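Local coordinates for uncharacterized protein (Parabacteroides merdae, PDB 4MXN) that is of uncharacterised function but probably acts as a glycosyl hydrolase, having the repetitive fold of family 28 and pectate-lyase-like enzymes, at residues A[99-113]-A[148-162]. Sequence-based numbering, arbitrary orientation. Where two conformers were deposited one is given.
Sequences CNAIIYADKQKNIGI and PALICMEGCEDVKIE
The flat amide of N100 crosses the P148 ring, its OD1 3.8 Å from P148 CB; OD1 weakly accepts from G95 N and ND2 weakly donates to Y146 O, so an amide can use both acceptor and donor here. The Y104 ring carries C99 O over one face, offset toward the rim, while its CB sits against C152 O. These residues belong to successive coils of a right-handed parallel beta-helix, the fold of family 28. Strand 104-106 runs alongside 151-154 and, past a corner, 111-113 alongside 159-162, each pair within 7° of parallel. Backbone bonds tie the coils in register, from A149 N to N100 O through E162 N to I113 O.

On the outward face, shared by A101, Y104 and E154, the disulfide C99 SG to C152 SG (2.0 Å) adds a covalent rung. At C152 the sulfur swings opposite the backbone N (chi1 -177°), carrying it to C99 SG, and the small A101 methyl fits against C152 CB at 3.7 Å.

At the turn, G155 adopts a positive phi, favoured by glycine; G155 O lies 3.3 Å from K107 CA, and the lack of a side chain leaves room for K107 CG. The buried C156 SG accepts a hydrogen bond from Q108 N at 3.6 Å and packs on A105 CB, a site that suits a small, weakly polar group. Q108 NE2 holds D106 O at 2.9 Å in a nearly straight bond, and its OE1 takes S72 N.

Mostly branched aliphatic residues line the interior. I111 CG1 lies between the backbone N and the carbonyl carbon (chi1 53°), bringing CD1 to C156 SG and tip to tip with selenomethionine M153; CG1 lies beside V159 CG2. I113 runs alongside I161 and meets I151 end-on, I113 CD1 lying 3.7 Å from I151 CG1.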
loop_
_atom_site.group_PDB
_atom_site.type_symbol
_atom_site.label_atom_id
_atom_site.label_comp_id
_atom_site.label_asym_id
_atom_site.label_seq_id
_atom_site.Cartn_x
_atom_site.Cartn_y
_atom_site.Cartn_z
ATOM N N CYS A 99 -5.340 9.310 4.318
ATOM C CA CYS A 99 -4.626 8.076 3.996
ATOM C C CYS A 99 -4.107 7.333 5.218
ATOM O O CYS A 99 -3.225 7.809 5.949
ATOM C CB CYS A 99 -3.497 8.347 3.007
ATOM S SG CYS A 99 -3.986 8.166 1.275
ATOM N N ASN A 100 -4.655 6.131 5.402
ATOM C CA ASN A 100 -4.258 5.171 6.434
ATOM C C ASN A 100 -3.898 3.861 5.764
ATOM O O ASN A 100 -4.793 3.102 5.374
ATOM C CB ASN A 100 -5.360 4.954 7.470
ATOM C CG ASN A 100 -4.938 3.973 8.550
ATOM O OD1 ASN A 100 -3.754 3.756 8.829
ATOM N ND2 ASN A 100 -5.888 3.357 9.186
ATOM N N ALA A 101 -2.597 3.601 5.614
ATOM C CA ALA A 101 -2.116 2.413 4.919
ATOM C C ALA A 101 -0.749 1.969 5.401
ATOM O O ALA A 101 -0.136 2.675 6.184
ATOM C CB ALA A 101 -2.061 2.689 3.419
ATOM N N ILE A 102 -0.258 0.811 4.915
ATOM C CA ILE A 102 1.107 0.332 5.244
ATOM C C ILE A 102 2.111 1.288 4.585
ATOM O O ILE A 102 3.119 1.660 5.192
ATOM C CB ILE A 102 1.330 -1.145 4.849
ATOM C CG1 ILE A 102 0.300 -2.054 5.597
ATOM C CG2 ILE A 102 2.796 -1.579 5.126
ATOM C CD1 ILE A 102 0.426 -3.570 5.284
ATOM N N ILE A 103 1.807 1.697 3.345
ATOM C CA ILE A 103 2.563 2.714 2.611
ATOM C C ILE A 103 1.563 3.751 2.150
ATOM O O ILE A 103 0.650 3.427 1.377
ATOM C CB ILE A 103 3.433 2.190 1.425
ATOM C CG1 ILE A 103 4.370 1.051 1.860
ATOM C CG2 ILE A 103 4.236 3.373 0.810
ATOM C CD1 ILE A 103 5.077 0.270 0.664
ATOM N N TYR A 104 1.727 4.990 2.617
ATOM C CA TYR A 104 0.852 6.063 2.187
ATOM C C TYR A 104 1.671 7.252 1.748
ATOM O O TYR A 104 2.843 7.384 2.103
ATOM C CB TYR A 104 -0.177 6.466 3.284
ATOM C CG TYR A 104 0.410 7.197 4.477
ATOM C CD1 TYR A 104 0.995 6.503 5.523
ATOM C CD2 TYR A 104 0.367 8.584 4.560
ATOM C CE1 TYR A 104 1.531 7.166 6.623
ATOM C CE2 TYR A 104 0.899 9.260 5.660
ATOM C CZ TYR A 104 1.482 8.544 6.688
ATOM O OH TYR A 104 2.020 9.188 7.772
ATOM N N ALA A 105 1.036 8.154 1.005
ATOM C CA ALA A 105 1.686 9.396 0.604
ATOM C C ALA A 105 0.643 10.476 0.525
ATOM O O ALA A 105 -0.458 10.239 0.032
ATOM C CB ALA A 105 2.421 9.234 -0.717
ATOM N N ASP A 106 0.979 11.646 1.043
ATOM C CA ASP A 106 0.101 12.797 1.065
ATOM C C ASP A 106 0.787 13.987 0.397
ATOM O O ASP A 106 1.745 14.537 0.943
ATOM C CB ASP A 106 -0.285 13.121 2.523
ATOM C CG ASP A 106 -1.112 14.375 2.716
ATOM O OD1 ASP A 106 -1.903 14.714 1.809
ATOM O OD2 ASP A 106 -0.983 15.011 3.784
ATOM N N LYS A 107 0.278 14.373 -0.785
ATOM C CA LYS A 107 0.702 15.518 -1.590
ATOM C C LYS A 107 2.196 15.446 -1.934
ATOM O O LYS A 107 2.917 16.441 -1.812
ATOM C CB LYS A 107 0.339 16.838 -0.877
ATOM C CG LYS A 107 -1.164 17.104 -0.840
ATOM C CD LYS A 107 -1.494 18.413 -0.142
ATOM C CE LYS A 107 -2.974 18.589 0.089
ATOM N NZ LYS A 107 -3.463 17.738 1.206
ATOM N N GLN A 108 2.650 14.257 -2.370
ATOM C CA GLN A 108 4.029 14.026 -2.791
ATOM C C GLN A 108 4.094 13.901 -4.314
ATOM O O GLN A 108 3.071 13.681 -4.953
ATOM C CB GLN A 108 4.589 12.751 -2.130
ATOM C CG GLN A 108 4.554 12.753 -0.589
ATOM C CD GLN A 108 5.348 13.866 0.052
ATOM O OE1 GLN A 108 6.576 13.974 -0.114
ATOM N NE2 GLN A 108 4.674 14.701 0.832
ATOM N N LYS A 109 5.303 13.986 -4.890
ATOM C CA LYS A 109 5.439 13.816 -6.340
ATOM C C LYS A 109 6.592 12.860 -6.665
ATOM O O LYS A 109 7.520 12.708 -5.869
ATOM C CB LYS A 109 5.588 15.176 -7.085
ATOM C CG LYS A 109 6.645 16.162 -6.561
ATOM C CD LYS A 109 8.099 15.642 -6.740
ATOM C CE LYS A 109 9.021 16.560 -7.466
ATOM N NZ LYS A 109 9.991 15.837 -8.340
ATOM N N ASN A 110 6.553 12.256 -7.868
ATOM C CA ASN A 110 7.593 11.357 -8.361
ATOM C C ASN A 110 7.879 10.258 -7.316
ATOM O O ASN A 110 8.995 10.115 -6.820
ATOM C CB ASN A 110 8.859 12.157 -8.724
ATOM C CG ASN A 110 9.946 11.349 -9.367
ATOM O OD1 ASN A 110 9.692 10.356 -10.041
ATOM N ND2 ASN A 110 11.181 11.727 -9.100
ATOM N N ILE A 111 6.850 9.489 -6.975
ATOM C CA ILE A 111 6.991 8.430 -5.962
ATOM C C ILE A 111 6.669 7.079 -6.578
ATOM O O ILE A 111 5.942 6.983 -7.565
ATOM C CB ILE A 111 6.121 8.716 -4.708
ATOM C CG1 ILE A 111 4.636 8.976 -5.093
ATOM C CG2 ILE A 111 6.692 9.880 -3.891
ATOM C CD1 ILE A 111 3.674 8.836 -3.994
ATOM N N GLY A 112 7.178 6.032 -5.965
ATOM C CA GLY A 112 6.933 4.705 -6.485
ATOM C C GLY A 112 7.056 3.574 -5.499
ATOM O O GLY A 112 7.658 3.714 -4.433
ATOM N N ILE A 113 6.431 2.452 -5.866
ATOM C CA ILE A 113 6.472 1.160 -5.180
ATOM C C ILE A 113 6.673 0.124 -6.272
ATOM O O ILE A 113 5.908 0.098 -7.234
ATOM C CB ILE A 113 5.227 0.852 -4.297
ATOM C CG1 ILE A 113 5.038 1.906 -3.174
ATOM C CG2 ILE A 113 5.330 -0.574 -3.694
ATOM C CD1 ILE A 113 3.683 1.890 -2.566
ATOM N N PRO A 148 -6.015 -0.362 8.140
ATOM C CA PRO A 148 -5.274 0.262 7.055
ATOM C C PRO A 148 -5.401 -0.448 5.725
ATOM O O PRO A 148 -5.519 -1.674 5.640
ATOM C CB PRO A 148 -3.818 0.190 7.540
ATOM C CG PRO A 148 -3.760 -1.030 8.378
ATOM C CD PRO A 148 -5.113 -1.122 9.037
ATOM N N ALA A 149 -5.291 0.344 4.670
ATOM C CA ALA A 149 -5.159 -0.153 3.317
ATOM C C ALA A 149 -3.712 -0.634 3.161
ATOM O O ALA A 149 -2.888 -0.397 4.053
ATOM C CB ALA A 149 -5.468 0.971 2.326
ATOM N N LEU A 150 -3.378 -1.308 2.059
ATOM C CA LEU A 150 -1.969 -1.680 1.870
ATOM C C LEU A 150 -1.216 -0.476 1.313
ATOM O O LEU A 150 -0.129 -0.164 1.798
ATOM C CB LEU A 150 -1.808 -2.916 0.984
ATOM C CG LEU A 150 -2.362 -4.200 1.571
ATOM C CD1 LEU A 150 -2.394 -5.296 0.544
ATOM C CD2 LEU A 150 -1.564 -4.682 2.753
ATOM N N ILE A 151 -1.833 0.225 0.341
ATOM C CA ILE A 151 -1.323 1.435 -0.312
ATOM C C ILE A 151 -2.422 2.493 -0.363
ATOM O O ILE A 151 -3.563 2.184 -0.718
ATOM C CB ILE A 151 -0.815 1.086 -1.751
ATOM C CG1 ILE A 151 0.482 0.263 -1.730
ATOM C CG2 ILE A 151 -0.713 2.311 -2.659
ATOM C CD1 ILE A 151 0.749 -0.461 -3.149
ATOM N N CYS A 152 -2.082 3.740 -0.015
ATOM C CA CYS A 152 -3.018 4.859 -0.096
ATOM C C CYS A 152 -2.278 6.120 -0.545
ATOM O O CYS A 152 -1.368 6.571 0.157
ATOM C CB CYS A 152 -3.750 5.084 1.226
ATOM S SG CYS A 152 -4.996 6.402 1.169
HETATM N N MSE A 153 -2.683 6.692 -1.693
HETATM C CA MSE A 153 -2.090 7.936 -2.209
HETATM C C MSE A 153 -3.146 9.011 -2.312
HETATM O O MSE A 153 -4.195 8.794 -2.918
HETATM C CB MSE A 153 -1.426 7.742 -3.580
HETATM C CG MSE A 153 0.009 7.315 -3.496
HETATM SE SE MSE A 153 0.142 5.391 -3.681
HETATM C CE MSE A 153 2.008 5.206 -3.134
ATOM N N GLU A 154 -2.874 10.178 -1.732
ATOM C CA GLU A 154 -3.823 11.289 -1.802
ATOM C C GLU A 154 -3.118 12.571 -2.239
ATOM O O GLU A 154 -2.155 12.993 -1.597
ATOM C CB GLU A 154 -4.568 11.502 -0.479
ATOM C CG GLU A 154 -5.782 12.416 -0.636
ATOM C CD GLU A 154 -6.505 12.774 0.646
ATOM O OE1 GLU A 154 -6.525 11.946 1.586
ATOM O OE2 GLU A 154 -7.079 13.886 0.702
ATOM N N GLY A 155 -3.633 13.186 -3.294
ATOM C CA GLY A 155 -3.113 14.444 -3.832
ATOM C C GLY A 155 -1.711 14.342 -4.400
ATOM O O GLY A 155 -0.993 15.338 -4.453
ATOM N N CYS A 156 -1.312 13.143 -4.823
ATOM C CA CYS A 156 0.019 12.883 -5.347
ATOM C C CYS A 156 0.078 13.047 -6.865
ATOM O O CYS A 156 -0.937 12.928 -7.545
ATOM C CB CYS A 156 0.487 11.497 -4.915
ATOM S SG CYS A 156 0.720 11.329 -3.124
ATOM N N GLU A 157 1.278 13.335 -7.394
ATOM C CA GLU A 157 1.495 13.493 -8.835
ATOM C C GLU A 157 2.652 12.606 -9.284
ATOM O O GLU A 157 3.655 12.559 -8.580
ATOM C CB GLU A 157 1.797 14.975 -9.152
ATOM C CG GLU A 157 0.596 15.894 -9.022
ATOM C CD GLU A 157 0.758 17.311 -9.536
ATOM O OE1 GLU A 157 1.809 17.630 -10.141
ATOM O OE2 GLU A 157 -0.192 18.101 -9.343
ATOM N N ASP A 158 2.531 11.916 -10.443
ATOM C CA ASP A 158 3.571 11.038 -11.015
ATOM C C ASP A 158 3.857 9.883 -10.031
ATOM O O ASP A 158 4.856 9.880 -9.306
ATOM C CB ASP A 158 4.852 11.832 -11.402
ATOM C CG ASP A 158 4.603 13.045 -12.295
ATOM O OD1 ASP A 158 3.696 12.978 -13.154
ATOM O OD2 ASP A 158 5.316 14.058 -12.137
ATOM N N VAL A 159 2.912 8.940 -9.967
ATOM C CA VAL A 159 2.960 7.782 -9.069
ATOM C C VAL A 159 3.169 6.518 -9.902
ATOM O O VAL A 159 2.384 6.255 -10.811
ATOM C CB VAL A 159 1.659 7.702 -8.228
ATOM C CG1 VAL A 159 1.640 6.449 -7.347
ATOM C CG2 VAL A 159 1.457 8.966 -7.397
ATOM N N LYS A 160 4.195 5.723 -9.564
ATOM C CA LYS A 160 4.494 4.510 -10.306
ATOM C C LYS A 160 4.436 3.291 -9.380
ATOM O O LYS A 160 5.303 3.097 -8.538
ATOM C CB LYS A 160 5.865 4.632 -10.991
ATOM C CG LYS A 160 6.222 3.459 -11.909
ATOM C CD LYS A 160 7.638 3.611 -12.440
ATOM C CE LYS A 160 8.138 2.329 -13.044
ATOM N NZ LYS A 160 9.522 2.470 -13.572
ATOM N N ILE A 161 3.399 2.472 -9.551
ATOM C CA ILE A 161 3.214 1.240 -8.775
ATOM C C ILE A 161 3.404 0.085 -9.735
ATOM O O ILE A 161 2.764 0.072 -10.782
ATOM C CB ILE A 161 1.827 1.166 -8.049
ATOM C CG1 ILE A 161 1.466 2.457 -7.258
ATOM C CG2 ILE A 161 1.696 -0.120 -7.170
ATOM C CD1 ILE A 161 2.363 2.846 -6.065
ATOM N N GLU A 162 4.274 -0.880 -9.402
ATOM C CA GLU A 162 4.469 -2.036 -10.281
ATOM C C GLU A 162 4.920 -3.294 -9.543
ATOM O O GLU A 162 5.489 -3.211 -8.451
ATOM C CB GLU A 162 5.489 -1.711 -11.402
ATOM C CG GLU A 162 6.905 -1.381 -10.935
ATOM C CD GLU A 162 7.949 -1.279 -12.033
ATOM O OE1 GLU A 162 7.598 -1.403 -13.231
ATOM O OE2 GLU A 162 9.132 -1.070 -11.686
#